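Local coordinates for argonaute protein (Marinitoga piezophila, PDB 5I4A) that uses short guide RNAs with a 5'-hydroxyl end to find complementary single-stranded DNA or RNA targets and cleave them, at residues K421-F425 against K637-P641; C462-V466 against Y621-A626. All coordinates share one frame; numbering follows the deposited sequence.

Contact 1: K421-F425 against K637-P641. With nucleotides of chain B.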
loop_
_atom_site.group_PDB
_atom_site.type_symbol
_atom_site.label_atom_id
_atom_site.label_comp_id
_atom_site.label_asym_id
_atom_site.label_seq_id
_atom_site.Cartn_x
_atom_site.Cartn_y
_atom_site.Cartn_z
ATOM N N LYS A 421 16.945 -11.978 10.234
ATOM C CA LYS A 421 15.750 -11.508 10.929
ATOM C C LYS A 421 15.923 -11.586 12.441
ATOM O O LYS A 421 15.538 -10.664 13.170
ATOM C CB LYS A 421 14.535 -12.326 10.491
ATOM C CG LYS A 421 13.264 -11.993 11.252
ATOM C CD LYS A 421 12.086 -12.819 10.775
ATOM C CE LYS A 421 10.800 -12.323 11.411
ATOM N NZ LYS A 421 9.583 -13.030 10.907
ATOM N N MET A 422 16.505 -12.684 12.928
ATOM C CA MET A 422 16.759 -12.820 14.360
ATOM C C MET A 422 17.646 -11.692 14.868
ATOM O O MET A 422 17.356 -11.076 15.901
ATOM C CB MET A 422 17.396 -14.176 14.649
ATOM C CG MET A 422 16.475 -15.354 14.422
ATOM S SD MET A 422 17.319 -16.902 14.771
ATOM C CE MET A 422 16.006 -18.071 14.462
ATOM N N GLY A 423 18.733 -11.402 14.149
ATOM C CA GLY A 423 19.560 -10.262 14.512
ATOM C C GLY A 423 18.782 -8.963 14.488
ATOM O O GLY A 423 18.916 -8.128 15.385
ATOM N N ASN A 424 17.942 -8.786 13.463
ATOM C CA ASN A 424 17.084 -7.612 13.371
ATOM C C ASN A 424 16.198 -7.459 14.604
ATOM O O ASN A 424 15.877 -6.333 15.000
ATOM C CB ASN A 424 16.229 -7.709 12.104
ATOM C CG ASN A 424 15.985 -6.364 11.450
ATOM O OD1 ASN A 424 16.840 -5.479 11.477
ATOM N ND2 ASN A 424 14.811 -6.205 10.850
ATOM N N PHE A 425 15.797 -8.569 15.227
ATOM C CA PHE A 425 14.887 -8.543 16.367
ATOM C C PHE A 425 15.601 -8.447 17.709
ATOM O O PHE A 425 14.933 -8.443 18.747
ATOM C CB PHE A 425 13.987 -9.783 16.359
ATOM C CG PHE A 425 12.715 -9.605 15.582
ATOM C CD1 PHE A 425 12.734 -9.530 14.199
ATOM C CD2 PHE A 425 11.495 -9.521 16.234
ATOM C CE1 PHE A 425 11.563 -9.370 13.483
ATOM C CE2 PHE A 425 10.321 -9.362 15.525
ATOM C CZ PHE A 425 10.355 -9.286 14.147
ATOM N N LYS A 637 3.477 -8.264 14.917
ATOM C CA LYS A 637 4.587 -8.537 15.822
ATOM C C LYS A 637 5.588 -9.514 15.222
ATOM O O LYS A 637 6.728 -9.584 15.694
ATOM C CB LYS A 637 4.065 -9.083 17.153
ATOM C CG LYS A 637 3.631 -8.025 18.160
ATOM C CD LYS A 637 3.447 -8.650 19.541
ATOM C CE LYS A 637 3.465 -7.605 20.648
ATOM N NZ LYS A 637 2.180 -6.862 20.760
ATOM N N LEU A 638 5.186 -10.271 14.201
ATOM C CA LEU A 638 6.097 -11.181 13.520
ATOM C C LEU A 638 7.066 -10.459 12.596
ATOM O O LEU A 638 8.096 -11.032 12.229
ATOM C CB LEU A 638 5.308 -12.205 12.702
ATOM C CG LEU A 638 4.273 -13.041 13.449
ATOM C CD1 LEU A 638 3.536 -13.958 12.484
ATOM C CD2 LEU A 638 4.940 -13.838 14.559
ATOM N N TYR A 639 6.757 -9.226 12.206
ATOM C CA TYR A 639 7.551 -8.502 11.227
ATOM C C TYR A 639 8.249 -7.281 11.798
ATOM O O TYR A 639 9.334 -6.925 11.323
ATOM C CB TYR A 639 6.667 -8.054 10.054
ATOM C CG TYR A 639 5.633 -9.075 9.629
ATOM C CD1 TYR A 639 6.011 -10.343 9.202
ATOM C CD2 TYR A 639 4.277 -8.762 9.627
ATOM C CE1 TYR A 639 5.070 -11.275 8.804
ATOM C CE2 TYR A 639 3.327 -9.689 9.231
ATOM C CZ TYR A 639 3.733 -10.946 8.819
ATOM O OH TYR A 639 2.796 -11.872 8.422
ATOM N N ILE A 640 7.655 -6.638 12.795
ATOM C CA ILE A 640 8.113 -5.366 13.339
ATOM C C ILE A 640 8.732 -5.645 14.708
ATOM O O ILE A 640 8.018 -6.059 15.633
ATOM C CB ILE A 640 6.956 -4.363 13.444
ATOM C CG1 ILE A 640 6.261 -4.195 12.089
ATOM C CG2 ILE A 640 7.436 -3.025 13.976
ATOM C CD1 ILE A 640 7.181 -3.789 10.962
ATOM N N PRO A 641 10.041 -5.444 14.886
ATOM C CA PRO A 641 10.644 -5.668 16.206
ATOM C C PRO A 641 10.357 -4.528 17.172
ATOM O O PRO A 641 11.089 -3.534 17.210
ATOM C CB PRO A 641 12.140 -5.780 15.892
ATOM C CG PRO A 641 12.320 -4.970 14.647
ATOM C CD PRO A 641 11.040 -5.095 13.861
ATOM P P A B 2 8.354 -18.854 6.551
ATOM O OP1 A B 2 7.731 -18.597 5.232
ATOM O OP2 A B 2 8.963 -20.177 6.835
ATOM O "O5'" A B 2 9.469 -17.735 6.754
ATOM C "C5'" A B 2 10.199 -17.623 7.968
ATOM C "C4'" A B 2 11.358 -16.678 7.803
ATOM O "O4'" A B 2 12.345 -17.287 6.929
ATOM C "C3'" A B 2 11.023 -15.357 7.127
ATOM O "O3'" A B 2 10.497 -14.391 8.020
ATOM C "C2'" A B 2 12.345 -14.961 6.488
ATOM O "O2'" A B 2 13.238 -14.428 7.453
ATOM C "C1'" A B 2 12.870 -16.323 6.044
ATOM N N9 A B 2 12.409 -16.665 4.685
ATOM C C8 A B 2 11.445 -17.575 4.334
ATOM N N7 A B 2 11.244 -17.668 3.040
ATOM C C5 A B 2 12.141 -16.749 2.506
ATOM C C6 A B 2 12.427 -16.362 1.186
ATOM N N6 A B 2 11.813 -16.874 0.113
ATOM N N1 A B 2 13.375 -15.417 1.002
ATOM C C2 A B 2 13.990 -14.905 2.072
ATOM N N3 A B 2 13.803 -15.191 3.360
ATOM C C4 A B 2 12.859 -16.129 3.508
ATOM P P U B 3 9.443 -13.305 7.484
ATOM O OP1 U B 3 9.135 -12.352 8.580
ATOM O OP2 U B 3 8.334 -14.015 6.805
ATOM O "O5'" U B 3 10.267 -12.517 6.379
ATOM C "C5'" U B 3 9.630 -12.031 5.214
ATOM C "C4'" U B 3 10.634 -11.582 4.188
ATOM O "O4'" U B 3 11.256 -12.736 3.564
ATOM C "C3'" U B 3 10.056 -10.791 3.028
ATOM O "O3'" U B 3 9.908 -9.419 3.341
ATOM C "C2'" U B 3 11.051 -11.046 1.909
ATOM O "O2'" U B 3 12.188 -10.214 2.054
ATOM C "C1'" U B 3 11.461 -12.492 2.189
ATOM N N1 U B 3 10.632 -13.451 1.425
ATOM C C2 U B 3 10.787 -13.510 0.050
ATOM O O2 U B 3 11.576 -12.822 -0.575
ATOM N N3 U B 3 9.973 -14.420 -0.578
ATOM C C4 U B 3 9.049 -15.253 0.009
ATOM O O4 U B 3 8.394 -16.021 -0.697
ATOM C C5 U B 3 8.948 -15.132 1.430
ATOM C C6 U B 3 9.725 -14.254 2.070
ATOM O "O5'" U B 1 6.266 -14.489 8.806
ATOM C "C5'" U B 1 6.853 -15.447 9.681
ATOM C "C4'" U B 1 6.517 -16.862 9.274
ATOM O "O4'" U B 1 5.111 -17.113 9.537
ATOM C "C3'" U B 1 6.752 -17.197 7.803
ATOM O "O3'" U B 1 7.258 -18.525 7.679
ATOM C "C2'" U B 1 5.355 -17.116 7.195
ATOM O "O2'" U B 1 5.164 -17.939 6.063
ATOM C "C1'" U B 1 4.467 -17.554 8.357
ATOM N N1 U B 1 3.136 -16.935 8.321
ATOM C C2 U B 1 2.006 -17.732 8.316
ATOM O O2 U B 1 2.050 -18.951 8.347
ATOM N N3 U B 1 0.816 -17.043 8.277
ATOM C C4 U B 1 0.654 -15.668 8.238
ATOM O O4 U B 1 -0.478 -15.185 8.205
ATOM C C5 U B 1 1.871 -14.920 8.243
ATOM C C6 U B 1 3.038 -15.566 8.281
#

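Contact 2: C462-V466 against Y621-A626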
loop_
_atom_site.group_PDB
_atom_site.type_symbol
_atom_site.label_atom_id
_atom_site.label_comp_id
_atom_site.label_asym_id
_atom_site.label_seq_id
_atom_site.Cartn_x
_atom_site.Cartn_y
_atom_site.Cartn_z
ATOM N N CYS A 462 -2.879 4.836 13.828
ATOM C CA CYS A 462 -1.633 4.203 14.246
ATOM C C CYS A 462 -0.471 5.110 13.861
ATOM O O CYS A 462 -0.440 5.632 12.742
ATOM C CB CYS A 462 -1.464 2.818 13.613
ATOM S SG CYS A 462 0.132 2.039 13.982
ATOM N N ILE A 463 0.467 5.307 14.790
ATOM C CA ILE A 463 1.644 6.131 14.553
ATOM C C ILE A 463 2.894 5.331 14.904
ATOM O O ILE A 463 2.862 4.424 15.742
ATOM C CB ILE A 463 1.603 7.459 15.349
ATOM C CG1 ILE A 463 2.055 7.256 16.797
ATOM C CG2 ILE A 463 0.203 8.057 15.325
ATOM C CD1 ILE A 463 3.407 7.874 17.109
ATOM N N ALA A 464 4.004 5.680 14.256
ATOM C CA ALA A 464 5.277 5.007 14.471
ATOM C C ALA A 464 6.403 6.018 14.317
ATOM O O ALA A 464 6.429 6.774 13.342
ATOM C CB ALA A 464 5.467 3.850 13.483
ATOM N N ALA A 465 7.331 6.022 15.273
ATOM C CA ALA A 465 8.471 6.929 15.265
ATOM C C ALA A 465 9.769 6.133 15.277
ATOM O O ALA A 465 9.881 5.122 15.979
ATOM C CB ALA A 465 8.427 7.881 16.466
ATOM N N VAL A 466 10.748 6.587 14.489
ATOM C CA VAL A 466 12.054 5.945 14.402
ATOM C C VAL A 466 13.137 7.017 14.374
ATOM O O VAL A 466 12.873 8.194 14.119
ATOM C CB VAL A 466 12.200 5.033 13.158
ATOM C CG1 VAL A 466 11.025 4.067 13.034
ATOM C CG2 VAL A 466 12.354 5.870 11.897
ATOM N N TYR A 621 10.306 3.731 6.387
ATOM C CA TYR A 621 10.140 2.760 7.468
ATOM C C TYR A 621 9.082 3.154 8.494
ATOM O O TYR A 621 8.257 2.293 8.842
ATOM C CB TYR A 621 11.504 2.514 8.129
ATOM C CG TYR A 621 11.569 1.296 9.025
ATOM C CD1 TYR A 621 10.983 0.092 8.648
ATOM C CD2 TYR A 621 12.238 1.345 10.240
ATOM C CE1 TYR A 621 11.049 -1.021 9.469
ATOM C CE2 TYR A 621 12.313 0.242 11.062
ATOM C CZ TYR A 621 11.719 -0.940 10.674
ATOM O OH TYR A 621 11.798 -2.036 11.500
ATOM N N PRO A 622 9.018 4.397 8.997
ATOM C CA PRO A 622 7.917 4.734 9.919
ATOM C C PRO A 622 6.537 4.517 9.319
ATOM O O PRO A 622 5.632 4.043 10.018
ATOM C CB PRO A 622 8.177 6.211 10.250
ATOM C CG PRO A 622 9.090 6.706 9.181
ATOM C CD PRO A 622 9.942 5.533 8.824
ATOM N N LEU A 623 6.348 4.849 8.039
ATOM C CA LEU A 623 5.063 4.595 7.392
ATOM C C LEU A 623 4.843 3.109 7.166
ATOM O O LEU A 623 3.718 2.614 7.308
ATOM C CB LEU A 623 4.980 5.346 6.065
ATOM C CG LEU A 623 4.443 6.773 6.091
ATOM C CD1 LEU A 623 4.136 7.208 4.676
ATOM C CD2 LEU A 623 3.205 6.863 6.963
ATOM N N HIS A 624 5.899 2.387 6.786
ATOM C CA HIS A 624 5.796 0.937 6.649
ATOM C C HIS A 624 5.320 0.299 7.947
ATOM O O HIS A 624 4.448 -0.579 7.938
ATOM C CB HIS A 624 7.144 0.357 6.232
ATOM C CG HIS A 624 7.163 -1.137 6.163
ATOM N ND1 HIS A 624 6.791 -1.835 5.034
ATOM C CD2 HIS A 624 7.494 -2.067 7.089
ATOM C CE1 HIS A 624 6.899 -3.131 5.264
ATOM N NE2 HIS A 624 7.324 -3.299 6.505
ATOM N N ILE A 625 5.874 0.738 9.077
ATOM C CA ILE A 625 5.455 0.210 10.371
ATOM C C ILE A 625 4.003 0.575 10.652
ATOM O O ILE A 625 3.196 -0.275 11.050
ATOM C CB ILE A 625 6.386 0.727 11.481
ATOM C CG1 ILE A 625 7.834 0.306 11.213
ATOM C CG2 ILE A 625 5.920 0.226 12.831
ATOM C CD1 ILE A 625 8.859 1.189 11.898
ATOM N N ALA A 626 3.650 1.847 10.444
ATOM C CA ALA A 626 2.302 2.307 10.762
ATOM C C ALA A 626 1.251 1.553 9.956
ATOM O O ALA A 626 0.216 1.149 10.498
ATOM C CB ALA A 626 2.188 3.812 10.518
#

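Contact 1: K421-F425 against K637-P641
The helical segment 421-425 and the irregular C-terminal segment 637-641 come nearest at Phe425 and Pro641, with 5.1 Å between their CA atoms; the CA atoms of Lys421 and Tyr639 are 8.7 Å apart. The proline lies over one face of the Phe425 ring, its CB 3.9 Å from the ring centroid and 13° off the ring normal, a CH-pi contact. The far end of the same ring reaches the backbone of the tail: CZ lies 3.4 Å from Leu638 O, and Lys637 O sits at the ring edge, near its plane. Replacing the Phe425 ring with an alanine side chain is likely to leave Pro641 without the face it rests on and to open a gap beside the carbonyls of Lys637 and Leu638. Here the last helix of the Mid domain meets the C-terminal tail of the PIWI domain, beside the 5' end of the guide RNA. Lys421 bridges the tail and the guide: with CG anti to the backbone N (chi1 175°) and the chain extended, its NZ hydrogen-bonds to Leu638 O at 2.8 Å, approaching 22° out of the carbonyl plane. NZ also bonds to OP1 of U3 of chain B, at a doubtfully short 2.5 Å. Tyr639 turns its ring edge to that OP1 and brings CE1 to 3.4 Å from O5' of U1 of chain B, while its OH hydrogen-bonds to Glu635 OE1.

Contact 2: C462-V466 against Y621-A626
Ala464 and Pro622 mark the closest approach of strand 462-466 to helix 621-626, 5.3 Å between CA atoms, where the segment axes pass 7.0 Å apart with their N-to-C directions at 146°. The pair belongs to the RNase H fold of the PIWI domain: the strand, hydrogen-bonded through Cys462 and Ala464 to the strand that carries Asp449, a probable active-site residue, is covered on one face by the helix that carries Asn627, inferred to belong to the same site. Cys462, Ala464 and Val466 all point toward the helix. The methyl of Ala464 is small enough to let the backbones come close, and its CB settles 3.5 Å from Pro622 O and 3.7 Å from Ile625 CG2. That carbonyl also accepts the helical bond from Ala626 N, so the methyl packs against a peptide oxygen already engaged within the helix. Val466 spreads its two methyls over the first turn of the helix. CG2 meets Pro622 CD, whereas CG1, anti to the carbonyl carbon (chi1 -50°), reaches Ile625 CD1 at 3.8 Å and the Tyr621 ring at CD2. Within the helix Ile625 CD1 lies over the centre of that ring, 3.6 Å above its plane, so Ile625 CD1, Val466 CG1 and the ring all touch one another. At the N-terminal end of the strand segment, Cys462 SG stands 3.6 Å from Ala626 O and 4.4 Å from Ala626 CB.

Overall arrangement
Contact 1 joins the Mid and PIWI domains beside the guide RNA, whereas contact 2 lies within the PIWI core; their centres are 15 Å apart. The chain leaves helix 621-631 of contact 2 and returns as the tail of contact 1, laying Ile640 CG2 3.8 Å from Ile625 CG2 and Pro641 CD 3.9 Å from Tyr621 OH. Ile640 and Pro641 thus connect the Phe425 packing to the helix that meets strand 462-466. Contact 2 is the nearer to the probable catalytic centre: side chains of Ala626 and Asp449 are about 4 Å apart, those of Ile640 and Asp449 about 11 Å. Tyr639 lies by U1 of chain B, while Ile640, the next residue, packs on Ile625.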